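Side-chain contacts in galactose-1-phosphate uridylyltransferase (Pyrobaculum aerophilum str. IM2, PDB 6K9Z), which probably transfers uridylyl groups between UDP-glucose and hexose 1-phosphates such as galactose 1-phosphate, and binds zinc: residues K280-G284 with A285-A289; F125-G129 with K130-V134; H167-L171 with H172-V176; A224-A227 with E228-I232. The protein carries 1 engineered substitution. One frame throughout, in Å; residues are numbered along the deposited sequence.

Interaction 1 (K280-G284 with A285-A289)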
ATOM      1  N   LYS A 280     -12.103  -4.595  -1.209  1.00 26.36           N
ATOM      2  CA  LYS A 280     -11.449  -3.278  -1.001  1.00 26.35           C
ATOM      3  C   LYS A 280     -10.120  -3.301  -1.760  1.00 25.13           C
ATOM      4  O   LYS A 280      -9.401  -4.306  -1.649  1.00 23.55           O
ATOM      5  CB  LYS A 280     -11.219  -3.011   0.490  1.00 27.41           C
ATOM      6  CG  LYS A 280     -10.342  -1.809   0.810  1.00 29.35           C
ATOM      7  CD  LYS A 280     -11.065  -0.488   0.671  1.00 31.96           C
ATOM      8  CE  LYS A 280     -10.312   0.680   1.270  1.00 34.69           C
ATOM      9  NZ  LYS A 280     -11.118   1.390   2.291  1.00 36.54           N
ATOM     10  N   HIS A 281      -9.840  -2.248  -2.528  1.00 24.29           N
ATOM     11  CA  HIS A 281      -8.584  -2.167  -3.318  1.00 24.59           C
ATOM     12  C   HIS A 281      -7.721  -1.014  -2.804  1.00 23.09           C
ATOM     13  O   HIS A 281      -8.275   0.064  -2.565  1.00 26.20           O
ATOM     14  CB  HIS A 281      -8.893  -1.910  -4.798  1.00 27.11           C
ATOM     15  CG  HIS A 281      -9.556  -3.041  -5.508  1.00 28.97           C
ATOM     16  ND1 HIS A 281     -10.925  -3.147  -5.603  1.00 33.33           N
ATOM     17  CD2 HIS A 281      -9.048  -4.092  -6.184  1.00 30.22           C
ATOM     18  CE1 HIS A 281     -11.234  -4.224  -6.292  1.00 32.59           C
ATOM     19  NE2 HIS A 281     -10.100  -4.821  -6.658  1.00 32.73           N
ATOM     20  N   ALA A 282      -6.426  -1.251  -2.601  1.00 21.01           N
ATOM     21  CA  ALA A 282      -5.550  -0.129  -2.210  1.00 19.80           C
ATOM     22  C   ALA A 282      -5.431   0.736  -3.471  1.00 19.91           C
ATOM     23  O   ALA A 282      -5.016   0.192  -4.508  1.00 20.10           O
ATOM     24  CB  ALA A 282      -4.205  -0.652  -1.779  1.00 19.10           C
ATOM     25  N   ALA A 283      -5.778   2.022  -3.389  1.00 19.31           N
ATOM     26  CA  ALA A 283      -5.745   2.869  -4.605  1.00 18.95           C
ATOM     27  C   ALA A 283      -5.048   4.211  -4.355  1.00 18.33           C
ATOM     28  O   ALA A 283      -3.988   4.224  -3.710  1.00 17.89           O
ATOM     29  CB  ALA A 283      -7.133   3.041  -5.168  1.00 20.15           C
ATOM     30  N   GLY A 284      -5.641   5.304  -4.842  1.00 18.26           N
ATOM     31  CA  GLY A 284      -4.990   6.624  -4.750  1.00 18.38           C
ATOM     32  C   GLY A 284      -4.717   7.084  -3.329  1.00 18.13           C
ATOM     33  O   GLY A 284      -3.587   7.530  -3.074  1.00 18.04           O
ATOM     34  N   ALA A 285      -5.684   6.946  -2.420  1.00 17.86           N
ATOM     35  CA  ALA A 285      -5.438   7.386  -1.023  1.00 17.62           C
ATOM     36  C   ALA A 285      -4.339   6.531  -0.393  1.00 17.02           C
ATOM     37  O   ALA A 285      -3.337   7.076   0.201  1.00 16.52           O
ATOM     38  CB  ALA A 285      -6.728   7.358  -0.226  1.00 18.11           C
ATOM     39  N   GLU A 286      -4.491   5.198  -0.462  1.00 16.84           N
ATOM     40  CA  GLU A 286      -3.621   4.245   0.226  1.00 16.87           C
ATOM     41  C   GLU A 286      -2.238   4.272  -0.432  1.00 16.68           C
ATOM     42  O   GLU A 286      -1.242   4.483   0.313  1.00 16.79           O
ATOM     43  CB  GLU A 286      -4.241   2.844   0.223  1.00 17.78           C
ATOM     44  CG  GLU A 286      -5.633   2.795   0.875  1.00 18.87           C
ATOM     45  CD  GLU A 286      -6.812   3.162  -0.002  1.00 20.06           C
ATOM     46  OE1 GLU A 286      -6.607   3.471  -1.215  1.00 21.83           O
ATOM     47  OE2 GLU A 286      -7.985   3.205   0.515  1.00 21.25           O
ATOM     48  N   LEU A 287      -2.144   4.006  -1.738  1.00 16.03           N
ATOM     49  CA  LEU A 287      -0.809   3.848  -2.391  1.00 15.97           C
ATOM     50  C   LEU A 287      -0.189   5.225  -2.662  1.00 16.19           C
ATOM     51  O   LEU A 287       1.053   5.341  -2.571  1.00 17.02           O
ATOM     52  CB  LEU A 287      -0.994   3.029  -3.678  1.00 15.96           C
ATOM     53  CG  LEU A 287      -1.622   1.642  -3.496  1.00 15.97           C
ATOM     54  CD1 LEU A 287      -1.659   0.919  -4.811  1.00 16.81           C
ATOM     55  CD2 LEU A 287      -0.883   0.807  -2.469  1.00 15.99           C
ATOM     56  N   GLY A 288      -1.010   6.208  -3.021  1.00 16.31           N
ATOM     57  CA  GLY A 288      -0.577   7.556  -3.431  1.00 17.10           C
ATOM     58  C   GLY A 288      -0.321   8.442  -2.227  1.00 17.23           C
ATOM     59  O   GLY A 288       0.543   9.292  -2.306  1.00 17.70           O
ATOM     60  N   ALA A 289      -0.974   8.212  -1.097  1.00 17.12           N
ATOM     61  CA  ALA A 289      -0.880   9.187   0.014  1.00 17.29           C
ATOM     62  C   ALA A 289      -0.559   8.525   1.350  1.00 17.22           C
ATOM     63  O   ALA A 289      -0.328   9.287   2.325  1.00 16.67           O
ATOM     64  CB  ALA A 289      -2.125  10.032   0.084  1.00 18.10           C
TER
HETATM   65  O   HOH W   1      -8.267   2.646   3.085  1.00 22.07           O
HETATM   66  O   HOH W   2      -9.105   3.282  -2.213  1.00 34.50           O

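Interaction 2 (F125-G129 with K130-V134)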
ATOM      1  N   PHE A 125       5.109 -13.981   5.120  1.00 13.86           N
ATOM      2  CA  PHE A 125       3.813 -13.389   4.733  1.00 13.95           C
ATOM      3  C   PHE A 125       2.990 -14.414   3.977  1.00 14.36           C
ATOM      4  O   PHE A 125       3.525 -15.420   3.530  1.00 14.31           O
ATOM      5  CB  PHE A 125       3.963 -12.079   3.960  1.00 14.32           C
ATOM      6  CG  PHE A 125       4.623 -12.190   2.625  1.00 14.80           C
ATOM      7  CD1 PHE A 125       6.005 -12.224   2.532  1.00 15.54           C
ATOM      8  CD2 PHE A 125       3.863 -12.293   1.469  1.00 15.12           C
ATOM      9  CE1 PHE A 125       6.619 -12.284   1.291  1.00 15.67           C
ATOM     10  CE2 PHE A 125       4.471 -12.396   0.234  1.00 16.13           C
ATOM     11  CZ  PHE A 125       5.849 -12.401   0.135  1.00 16.19           C
ATOM     12  N   ARG A 126       1.682 -14.136   3.898  1.00 14.85           N
ATOM     13  CA  ARG A 126       0.770 -15.046   3.219  1.00 16.11           C
ATOM     14  C   ARG A 126      -0.236 -14.182   2.486  1.00 16.23           C
ATOM     15  O   ARG A 126      -0.844 -13.336   3.116  1.00 15.38           O
ATOM     16  CB  ARG A 126       0.131 -16.004   4.214  1.00 17.01           C
ATOM     17  CG  ARG A 126      -0.658 -17.151   3.570  1.00 18.77           C
ATOM     18  CD  ARG A 126      -1.286 -18.076   4.646  1.00 18.83           C
ATOM     19  NE  ARG A 126      -1.559 -19.392   4.113  1.00 19.71           N
ATOM     20  CZ  ARG A 126      -2.644 -19.729   3.390  1.00 21.49           C
ATOM     21  NH1 ARG A 126      -3.600 -18.836   3.136  1.00 21.64           N
ATOM     22  NH2 ARG A 126      -2.733 -20.938   2.842  1.00 21.12           N
ATOM     23  N   ASN A 127      -0.428 -14.461   1.200  1.00 16.36           N
ATOM     24  CA  ASN A 127      -1.522 -13.840   0.417  1.00 17.44           C
ATOM     25  C   ASN A 127      -2.565 -14.919   0.146  1.00 17.66           C
ATOM     26  O   ASN A 127      -2.176 -16.018  -0.255  1.00 17.14           O
ATOM     27  CB  ASN A 127      -1.019 -13.261  -0.905  1.00 18.53           C
ATOM     28  CG  ASN A 127      -0.003 -12.170  -0.668  1.00 19.17           C
ATOM     29  OD1 ASN A 127      -0.261 -11.278   0.143  1.00 19.12           O
ATOM     30  ND2 ASN A 127       1.112 -12.222  -1.401  1.00 19.39           N
ATOM     31  N   LYS A 128      -3.866 -14.590   0.306  1.00 18.33           N
ATOM     32  CA  LYS A 128      -4.908 -15.624   0.126  1.00 18.55           C
ATOM     33  C   LYS A 128      -6.045 -15.020  -0.682  1.00 19.02           C
ATOM     34  O   LYS A 128      -6.558 -13.968  -0.291  1.00 18.03           O
ATOM     35  CB  LYS A 128      -5.397 -16.107   1.500  1.00 19.51           C
ATOM     36  CG  LYS A 128      -6.329 -17.300   1.433  1.00 21.75           C
ATOM     37  CD  LYS A 128      -7.799 -16.975   1.210  1.00 24.05           C
ATOM     38  CE  LYS A 128      -8.669 -18.213   1.323  1.00 26.37           C
ATOM     39  NZ  LYS A 128     -10.100 -17.850   1.485  1.00 29.73           N
ATOM     40  N   GLY A 129      -6.376 -15.641  -1.802  1.00 20.15           N
ATOM     41  CA  GLY A 129      -7.554 -15.253  -2.578  1.00 22.30           C
ATOM     42  C   GLY A 129      -7.206 -14.879  -4.010  1.00 23.99           C
ATOM     43  O   GLY A 129      -6.315 -14.051  -4.252  1.00 23.83           O
ATOM     44  N   LYS A 130      -7.946 -15.432  -4.955  1.00 26.55           N
ATOM     45  CA  LYS A 130      -7.778 -15.056  -6.380  1.00 28.51           C
ATOM     46  C   LYS A 130      -7.973 -13.523  -6.525  1.00 28.85           C
ATOM     47  O   LYS A 130      -7.301 -12.897  -7.396  1.00 28.83           O
ATOM     48  CB  LYS A 130      -8.774 -15.852  -7.228  1.00 33.11           C
ATOM     49  CG  LYS A 130      -8.446 -17.337  -7.292  1.00 36.17           C
ATOM     50  CD  LYS A 130      -9.463 -18.216  -8.024  1.00 40.86           C
ATOM     51  CE  LYS A 130      -9.203 -19.705  -7.805  1.00 43.10           C
ATOM     52  NZ  LYS A 130      -9.926 -20.537  -8.800  1.00 46.90           N
ATOM     53  N   GLU A 131      -8.862 -12.938  -5.721  1.00 28.17           N
ATOM     54  CA  GLU A 131      -9.241 -11.502  -5.882  1.00 29.93           C
ATOM     55  C   GLU A 131      -8.069 -10.563  -5.568  1.00 28.02           C
ATOM     56  O   GLU A 131      -8.191  -9.412  -6.007  1.00 28.64           O
ATOM     57  CB  GLU A 131     -10.460 -11.144  -5.028  1.00 31.57           C
ATOM     58  CG  GLU A 131     -11.736 -11.639  -5.622  1.00 34.12           C
ATOM     59  CD  GLU A 131     -12.924 -11.512  -4.693  1.00 35.52           C
ATOM     60  OE1 GLU A 131     -12.953 -12.268  -3.753  1.00 34.87           O
ATOM     61  OE2 GLU A 131     -13.796 -10.632  -4.940  1.00 37.56           O
ATOM     62  N   ILE A 132      -7.002 -11.030  -4.897  1.00 25.55           N
ATOM     63  CA  ILE A 132      -5.770 -10.241  -4.564  1.00 25.05           C
ATOM     64  C   ILE A 132      -4.533 -10.842  -5.249  1.00 24.82           C
ATOM     65  O   ILE A 132      -3.425 -10.510  -4.857  1.00 23.65           O
ATOM     66  CB  ILE A 132      -5.614 -10.018  -3.054  1.00 24.48           C
ATOM     67  CG1 ILE A 132      -5.348 -11.325  -2.305  1.00 24.13           C
ATOM     68  CG2 ILE A 132      -6.830  -9.222  -2.543  1.00 24.67           C
ATOM     69  CD1 ILE A 132      -4.591 -11.139  -1.028  1.00 24.01           C
ATOM     70  N   GLY A 133      -4.754 -11.615  -6.308  1.00 27.20           N
ATOM     71  CA  GLY A 133      -3.724 -11.961  -7.308  1.00 28.72           C
ATOM     72  C   GLY A 133      -3.143 -13.343  -7.079  1.00 28.49           C
ATOM     73  O   GLY A 133      -2.201 -13.687  -7.771  1.00 28.32           O
ATOM     74  N   VAL A 134      -3.698 -14.136  -6.158  1.00 26.73           N
ATOM     75  CA  VAL A 134      -3.185 -15.512  -5.929  1.00 26.88           C
ATOM     76  C   VAL A 134      -3.869 -16.471  -6.907  1.00 29.76           C
ATOM     77  O   VAL A 134      -4.994 -16.950  -6.589  1.00 32.70           O
ATOM     78  CB  VAL A 134      -3.355 -15.988  -4.484  1.00 25.51           C
ATOM     79  CG1 VAL A 134      -2.592 -17.297  -4.281  1.00 25.08           C
ATOM     80  CG2 VAL A 134      -2.889 -14.907  -3.533  1.00 24.40           C
TER

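Interaction 3 (H167-L171 with H172-V176). With ZN (zinc ion), chain D.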
ATOM      1  N   HIS A 167       9.432   6.724  27.289  1.00 43.36           N
ATOM      2  CA  HIS A 167       8.472   6.305  28.351  1.00 44.99           C
ATOM      3  C   HIS A 167       8.970   5.169  29.265  1.00 45.16           C
ATOM      4  O   HIS A 167       8.344   4.984  30.320  1.00 48.33           O
ATOM      5  CB  HIS A 167       7.079   6.075  27.746  1.00 43.20           C
ATOM      6  CG  HIS A 167       6.477   7.295  27.126  1.00 45.14           C
ATOM      7  ND1 HIS A 167       6.458   7.500  25.760  1.00 44.29           N
ATOM      8  CD2 HIS A 167       5.865   8.365  27.674  1.00 48.49           C
ATOM      9  CE1 HIS A 167       5.862   8.647  25.495  1.00 45.18           C
ATOM     10  NE2 HIS A 167       5.490   9.197  26.654  1.00 49.28           N
ATOM     11  N   GLY A 168      10.021   4.431  28.885  1.00 43.74           N
ATOM     12  CA  GLY A 168      10.617   3.383  29.748  1.00 44.79           C
ATOM     13  C   GLY A 168       9.958   2.005  29.733  1.00 43.51           C
ATOM     14  O   GLY A 168      10.373   1.166  30.546  1.00 47.15           O
ATOM     15  N   SER A 169       8.991   1.759  28.849  1.00 40.25           N
ATOM     16  CA  SER A 169       8.283   0.447  28.746  1.00 38.64           C
ATOM     17  C   SER A 169       7.998   0.124  27.272  1.00 33.96           C
ATOM     18  O   SER A 169       8.107   1.021  26.421  1.00 35.51           O
ATOM     19  CB  SER A 169       7.005   0.453  29.578  1.00 41.05           C
ATOM     20  OG  SER A 169       5.940   1.052  28.856  1.00 40.83           O
ATOM     21  N   CYS A 170       7.712  -1.170  26.962  1.00 29.69           N
ATOM     22  CA  CYS A 170       7.349  -1.548  25.576  1.00 26.40           C
ATOM     23  C   CYS A 170       5.891  -1.110  25.286  1.00 26.61           C
ATOM     24  O   CYS A 170       4.947  -1.556  25.981  1.00 28.91           O
ATOM     25  CB  CYS A 170       7.490  -3.060  25.392  1.00 24.31           C
ATOM     26  SG  CYS A 170       6.766  -3.693  23.857  1.00 20.86           S
ATOM     27  N   LEU A 171       5.729  -0.240  24.246  1.00 25.09           N
ATOM     28  CA  LEU A 171       4.379   0.283  23.861  1.00 24.37           C
ATOM     29  C   LEU A 171       3.460  -0.877  23.469  1.00 21.89           C
ATOM     30  O   LEU A 171       2.291  -0.867  23.862  1.00 22.27           O
ATOM     31  CB  LEU A 171       4.457   1.260  22.689  1.00 24.66           C
ATOM     32  CG  LEU A 171       3.108   1.852  22.269  1.00 25.18           C
ATOM     33  CD1 LEU A 171       2.322   2.419  23.445  1.00 27.62           C
ATOM     34  CD2 LEU A 171       3.338   2.909  21.215  1.00 25.70           C
ATOM     35  N   HIS A 172       4.004  -1.879  22.773  1.00 20.04           N
ATOM     36  CA  HIS A 172       3.187  -3.047  22.346  1.00 18.53           C
ATOM     37  C   HIS A 172       2.651  -3.770  23.586  1.00 19.74           C
ATOM     38  O   HIS A 172       1.485  -4.176  23.583  1.00 19.13           O
ATOM     39  CB  HIS A 172       4.025  -4.007  21.494  1.00 17.94           C
ATOM     40  CG  HIS A 172       4.590  -3.395  20.259  1.00 17.89           C
ATOM     41  ND1 HIS A 172       3.942  -3.459  19.046  1.00 17.12           N
ATOM     42  CD2 HIS A 172       5.741  -2.727  20.040  1.00 18.75           C
ATOM     43  CE1 HIS A 172       4.666  -2.849  18.134  1.00 17.75           C
ATOM     44  NE2 HIS A 172       5.775  -2.397  18.717  1.00 18.30           N
ATOM     45  N   CYS A 173       3.491  -3.911  24.610  1.00 20.81           N
ATOM     46  CA  CYS A 173       3.078  -4.599  25.864  1.00 22.46           C
ATOM     47  C   CYS A 173       1.851  -3.824  26.436  1.00 24.62           C
ATOM     48  O   CYS A 173       0.846  -4.454  26.940  1.00 26.13           O
ATOM     49  CB  CYS A 173       4.233  -4.648  26.866  1.00 23.53           C
ATOM     50  SG  CYS A 173       5.326  -6.096  26.629  1.00 21.63           S
ATOM     51  N   ARG A 174       1.957  -2.503  26.435  1.00 26.75           N
ATOM     52  CA  ARG A 174       0.905  -1.607  27.027  1.00 30.01           C
ATOM     53  C   ARG A 174      -0.394  -1.796  26.231  1.00 27.82           C
ATOM     54  O   ARG A 174      -1.449  -1.919  26.823  1.00 28.42           O
ATOM     55  CB  ARG A 174       1.423  -0.175  27.028  1.00 33.63           C
ATOM     56  CG  ARG A 174       2.694   0.012  27.852  1.00 38.76           C
ATOM     57  CD  ARG A 174       2.424   0.032  29.352  1.00 45.38           C
ATOM     58  NE  ARG A 174       1.213   0.797  29.668  1.00 52.13           N
ATOM     59  CZ  ARG A 174       1.021   2.120  29.478  1.00 56.48           C
ATOM     60  NH1 ARG A 174       1.968   2.872  28.936  1.00 57.98           N
ATOM     61  NH2 ARG A 174      -0.136   2.679  29.825  1.00 57.60           N
ATOM     62  N   ILE A 175      -0.307  -1.809  24.912  1.00 26.02           N
ATOM     63  CA  ILE A 175      -1.499  -1.990  24.036  1.00 24.60           C
ATOM     64  C   ILE A 175      -2.140  -3.369  24.283  1.00 24.10           C
ATOM     65  O   ILE A 175      -3.373  -3.466  24.539  1.00 24.69           O
ATOM     66  CB  ILE A 175      -1.123  -1.728  22.573  1.00 23.35           C
ATOM     67  CG1 ILE A 175      -0.846  -0.251  22.322  1.00 24.54           C
ATOM     68  CG2 ILE A 175      -2.233  -2.258  21.675  1.00 22.66           C
ATOM     69  CD1 ILE A 175      -0.262   0.075  20.957  1.00 23.85           C
ATOM     70  N   VAL A 176      -1.306  -4.423  24.334  1.00 22.90           N
ATOM     71  CA  VAL A 176      -1.826  -5.805  24.488  1.00 23.25           C
ATOM     72  C   VAL A 176      -2.549  -5.898  25.837  1.00 25.66           C
ATOM     73  O   VAL A 176      -3.621  -6.496  25.865  1.00 25.47           O
ATOM     74  CB  VAL A 176      -0.676  -6.825  24.367  1.00 23.30           C
ATOM     75  CG1 VAL A 176      -1.115  -8.219  24.772  1.00 24.77           C
ATOM     76  CG2 VAL A 176      -0.075  -6.818  22.967  1.00 21.63           C
TER
HETATM   77 ZN    ZN D 402       6.346  -5.878  24.562  1.00 18.40          ZN

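Interaction 4 (A224-A227 with E228-I232)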
ATOM      1  N   ALA A 224       2.089 -23.839  19.800  1.00 17.72           N
ATOM      2  CA  ALA A 224       0.797 -24.552  19.783  1.00 17.58           C
ATOM      3  C   ALA A 224      -0.332 -23.532  19.959  1.00 17.19           C
ATOM      4  O   ALA A 224      -1.298 -23.568  19.184  1.00 17.19           O
ATOM      5  CB  ALA A 224       0.762 -25.616  20.854  1.00 19.13           C
ATOM      6  N   ASP A 225      -0.182 -22.579  20.868  1.00 17.49           N
ATOM      7  CA  ASP A 225      -1.261 -21.591  21.138  1.00 17.42           C
ATOM      8  C   ASP A 225      -1.356 -20.624  19.941  1.00 16.64           C
ATOM      9  O   ASP A 225      -2.462 -20.126  19.665  1.00 16.65           O
ATOM     10  CB  ASP A 225      -1.027 -20.929  22.492  1.00 18.04           C
ATOM     11  CG  ASP A 225      -1.489 -21.741  23.693  1.00 19.89           C
ATOM     12  OD1 ASP A 225      -2.206 -22.761  23.475  1.00 20.97           O
ATOM     13  OD2 ASP A 225      -1.033 -21.421  24.793  1.00 21.18           O
ATOM     14  N   LEU A 226      -0.231 -20.309  19.302  1.00 16.16           N
ATOM     15  CA  LEU A 226      -0.202 -19.507  18.046  1.00 15.61           C
ATOM     16  C   LEU A 226      -1.006 -20.218  16.959  1.00 15.49           C
ATOM     17  O   LEU A 226      -1.845 -19.537  16.297  1.00 15.14           O
ATOM     18  CB  LEU A 226       1.234 -19.252  17.576  1.00 15.47           C
ATOM     19  CG  LEU A 226       1.343 -18.470  16.270  1.00 14.74           C
ATOM     20  CD1 LEU A 226       0.508 -17.165  16.367  1.00 14.11           C
ATOM     21  CD2 LEU A 226       2.799 -18.197  15.938  1.00 14.98           C
ATOM     22  N   ALA A 227      -0.740 -21.505  16.722  1.00 15.30           N
ATOM     23  CA  ALA A 227      -1.494 -22.262  15.711  1.00 15.80           C
ATOM     24  C   ALA A 227      -2.997 -22.099  15.986  1.00 16.22           C
ATOM     25  O   ALA A 227      -3.776 -21.863  15.048  1.00 16.70           O
ATOM     26  CB  ALA A 227      -1.083 -23.687  15.693  1.00 16.39           C
ATOM     27  N   GLU A 228      -3.419 -22.166  17.249  1.00 16.38           N
ATOM     28  CA  GLU A 228      -4.856 -22.054  17.606  1.00 16.72           C
ATOM     29  C   GLU A 228      -5.359 -20.637  17.277  1.00 16.50           C
ATOM     30  O   GLU A 228      -6.453 -20.481  16.634  1.00 16.22           O
ATOM     31  CB  GLU A 228      -5.076 -22.432  19.056  1.00 17.33           C
ATOM     32  CG  GLU A 228      -6.522 -22.253  19.490  1.00 17.99           C
ATOM     33  CD  GLU A 228      -6.760 -22.758  20.888  1.00 19.02           C
ATOM     34  OE1 GLU A 228      -6.411 -22.056  21.843  1.00 19.43           O
ATOM     35  OE2 GLU A 228      -7.187 -23.914  21.025  1.00 20.33           O
ATOM     36  N   ALA A 229      -4.602 -19.615  17.670  1.00 16.42           N
ATOM     37  CA  ALA A 229      -5.041 -18.230  17.462  1.00 16.39           C
ATOM     38  C   ALA A 229      -5.168 -17.963  15.956  1.00 16.30           C
ATOM     39  O   ALA A 229      -6.136 -17.305  15.536  1.00 16.19           O
ATOM     40  CB  ALA A 229      -4.112 -17.249  18.130  1.00 16.11           C
ATOM     41  N   LEU A 230      -4.220 -18.433  15.159  1.00 16.45           N
ATOM     42  CA  LEU A 230      -4.279 -18.277  13.690  1.00 16.47           C
ATOM     43  C   LEU A 230      -5.482 -19.047  13.138  1.00 16.35           C
ATOM     44  O   LEU A 230      -6.265 -18.472  12.369  1.00 16.82           O
ATOM     45  CB  LEU A 230      -2.980 -18.786  13.067  1.00 17.12           C
ATOM     46  CG  LEU A 230      -1.779 -17.860  13.262  1.00 17.68           C
ATOM     47  CD1 LEU A 230      -0.483 -18.517  12.782  1.00 18.44           C
ATOM     48  CD2 LEU A 230      -2.034 -16.561  12.527  1.00 18.63           C
ATOM     49  N   LYS A 231      -5.659 -20.291  13.523  1.00 16.69           N
ATOM     50  CA  LYS A 231      -6.765 -21.098  12.996  1.00 17.32           C
ATOM     51  C   LYS A 231      -8.083 -20.408  13.316  1.00 17.88           C
ATOM     52  O   LYS A 231      -8.953 -20.319  12.422  1.00 18.31           O
ATOM     53  CB  LYS A 231      -6.699 -22.512  13.574  1.00 17.66           C
ATOM     54  CG  LYS A 231      -7.779 -23.439  13.076  1.00 18.62           C
ATOM     55  CD  LYS A 231      -7.584 -24.902  13.512  1.00 19.86           C
ATOM     56  CE  LYS A 231      -8.759 -25.790  13.171  1.00 21.05           C
ATOM     57  NZ  LYS A 231      -8.885 -25.979  11.722  1.00 21.47           N
ATOM     58  N   ILE A 232      -8.294 -20.052  14.584  1.00 18.15           N
ATOM     59  CA  ILE A 232      -9.625 -19.548  15.015  1.00 18.72           C
ATOM     60  C   ILE A 232      -9.873 -18.168  14.380  1.00 18.50           C
ATOM     61  O   ILE A 232     -11.021 -17.927  13.970  1.00 19.55           O
ATOM     62  CB  ILE A 232      -9.720 -19.579  16.546  1.00 19.30           C
ATOM     63  CG1 ILE A 232      -9.799 -21.057  16.967  1.00 20.38           C
ATOM     64  CG2 ILE A 232     -10.925 -18.790  17.020  1.00 19.56           C
ATOM     65  CD1 ILE A 232      -9.727 -21.302  18.450  1.00 21.99           C
TER

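Interaction 1 (K280-G284 with A285-A289)
Glu-286 OE1 is gripped twice: the backbone N of Ala-283 donates to it over 2.7 Å in a nearly straight bond (165°), and so does water 2. The N-H does not come in flat but meets the oxygen from above the carboxylate plane, 42° out of it. Water 2 reaches on to His-281 O, though that second bond is weak. The other oxygen, Glu-286 OE2, faces Lys-280: Lys-280 CE lies 3.5 Å from it, and the ammonium NZ stands off at 4.0 Å, too far for a salt bridge. Water 1 links the two, donating to Glu-286 OE2 and weakly bound by Lys-280 NZ, which also makes a weak bond to Thr-293 O. The bend of Glu-286 at chi2 (84°) folds its carboxylate back over the turn. Ala-283 is the N-cap of helix 284-289 and Glu-286 its N3 residue, so this is the N3-to-N-cap half of a capping box; alanine at the cap has no side-chain acceptor for the reciprocal bond. Putting an alanine at Glu-286 would probably leave the Ala-283 N-H without its acceptor and Lys-280 without the nearby negative charge. The helix proper starts with Leu-287 N donating to Ala-283 O at 2.7 Å. Ala-282 CB rests on Leu-287 CD2 at 3.7 Å and also reaches Glu-286 CB. Trp-200 of the same chain packs against Ala-282 and Glu-286, while Trp-200 of the second subunit meets Leu-287. Gly-284 N is hydrogen-bonded to Asn-127 OD1 of the second subunit, and Gly-288 O to that subunit's iron ligand His-252.

Interaction 2 (F125-G129 with K130-V134)
Gly-129 O takes two backbone N-H groups from the residues that follow, Ile-132 N at 3.2 Å and Val-134 N at 3.2 Å, one from each face of its carbonyl plane. The chain leaves strand 121-128 at Gly-129, whose phi of 123° and psi of 132° would jam a side chain against the preceding carbonyl. It then turns through a short 3-10 segment at 130-131, and Gly-133 N closes onto Lys-130 O at 3.1 Å. Two side chains reach back to the strand end. Val-134 CG2 packs on Asn-127 CB at 3.6 Å; the amide beyond it turns to the second subunit, where OD1 accepts from Gly-284 N. Ile-132 has CG1 set between its backbone N and carbonyl carbon (chi1 67°), which brings CD1 to 3.5 Å from Lys-128 O, and it also touches Ile-248 of strand 247-252. With an alanine here, a gap would probably open between the turn and the strand end, and Ile-248 would lose a neighbour. The paired bonds from Val-134 to Gly-129 and from Gly-133 to Lys-130, with positive phi at Gly-133, make a Schellman motif; beyond it Val-134 touches engineered Phe-140, at the position predicted to carry the UMP-histidine intermediate.

Interaction 3 (H167-L171 with H172-V176)
Cys-170 SG and Cys-173 SG each bind the zinc ion at 2.3 Å, and His-211 and His-264 complete its four ligands. Cys-170 points its sulfur there by placing SG opposite its own backbone N (chi1 168°), and the same atom caps the helix: Cys-173 N donates to Cys-170 SG over 3.4 Å. One thiolate thus takes both a metal and an N-H at the start of helix 171-178, both of which are likely to favour its negative charge. Just outside, His-172 CB lies 3.6 Å from Cys-170 SG, and the sulfur stands at the edge of the imidazole. That ring is held by Tyr-207 OH at ND1 and Ser-160 OG at NE2, and it stacks on Phe-8 of the second subunit. The first helical bonds follow, Arg-174 N donating to Cys-170 O at 3.2 Å and Ile-175 N to Leu-171 O. Farther out, Leu-171 CG meets Ile-175 CD1 at 4.0 Å, while Ser-169 OG rests against Arg-174 CG, and Trp-163 of helix 151-167 packs on Ser-169, Leu-171 and Arg-174. A CxxC pair at a helix N-terminus, joined by two histidines, forms a Cys2His2 zinc site, here the second of the chain.

Interaction 4 (A224-A227 with E228-I232)
Glu-228 opens the second half of this helical run by donating its backbone N to Ala-224 O at 3.2 Å, while its CB comes near Asp-225 O. Its side chain runs out extended, CG lying opposite the backbone N (chi1 177°), and brings OE1 to 4.6 Å from Asp-225 OD1. These like charges are each met by an asparagine: Asn-187 ND2 binds Glu-228 OE1, and Asn-189 ND2 binds Asp-225 OD2, which probably eases their repulsion. Ala-229 N goes to Asp-225 O at 3.0 Å, its methyl group tucked near that carbonyl and the one of Leu-226. Leu-230 N bonds to Leu-226 O at 2.9 Å, and one turn apart the two leucines meet obliquely, Leu-226 CD1 being 3.9 Å from Leu-230 CG. Lys-231 N completes the series on Ala-227 O at 2.9 Å; its chain leads away to NZ, which bonds to the carbonyl oxygens of Ser-92 and Leu-94. Helix 220-240 packs against helix 96-114 through Leu-226, Ala-227 and Lys-231; on the sheet, Ala-229 touches Phe-185 of strand 183-186, Trp-190 of strand 190-193 and Ile-206 of strand 202-208, Leu-226 also reaches Trp-190, and Leu-230 meets Ile-206.

Overall arrangement
Interaction 1 is the most buried of the four, and it and interaction 2, with centres about 17 Å apart, both lie at the dimer interface, where the two meet across subunits. Interaction 3 also meets the second subunit, whereas no other protein chain touches interaction 4. Strand 121-128 of interaction 2 belongs to the nine-stranded sheet on which the helix of interaction 4 packs. Interactions 1 and 3 both build helix starts, one by a carboxylate, the other by a zinc-bound thiolate; interaction 2 relies on a doubly used carbonyl in a partly buried turn, and interaction 4 on regular helix bonds and leucine packing.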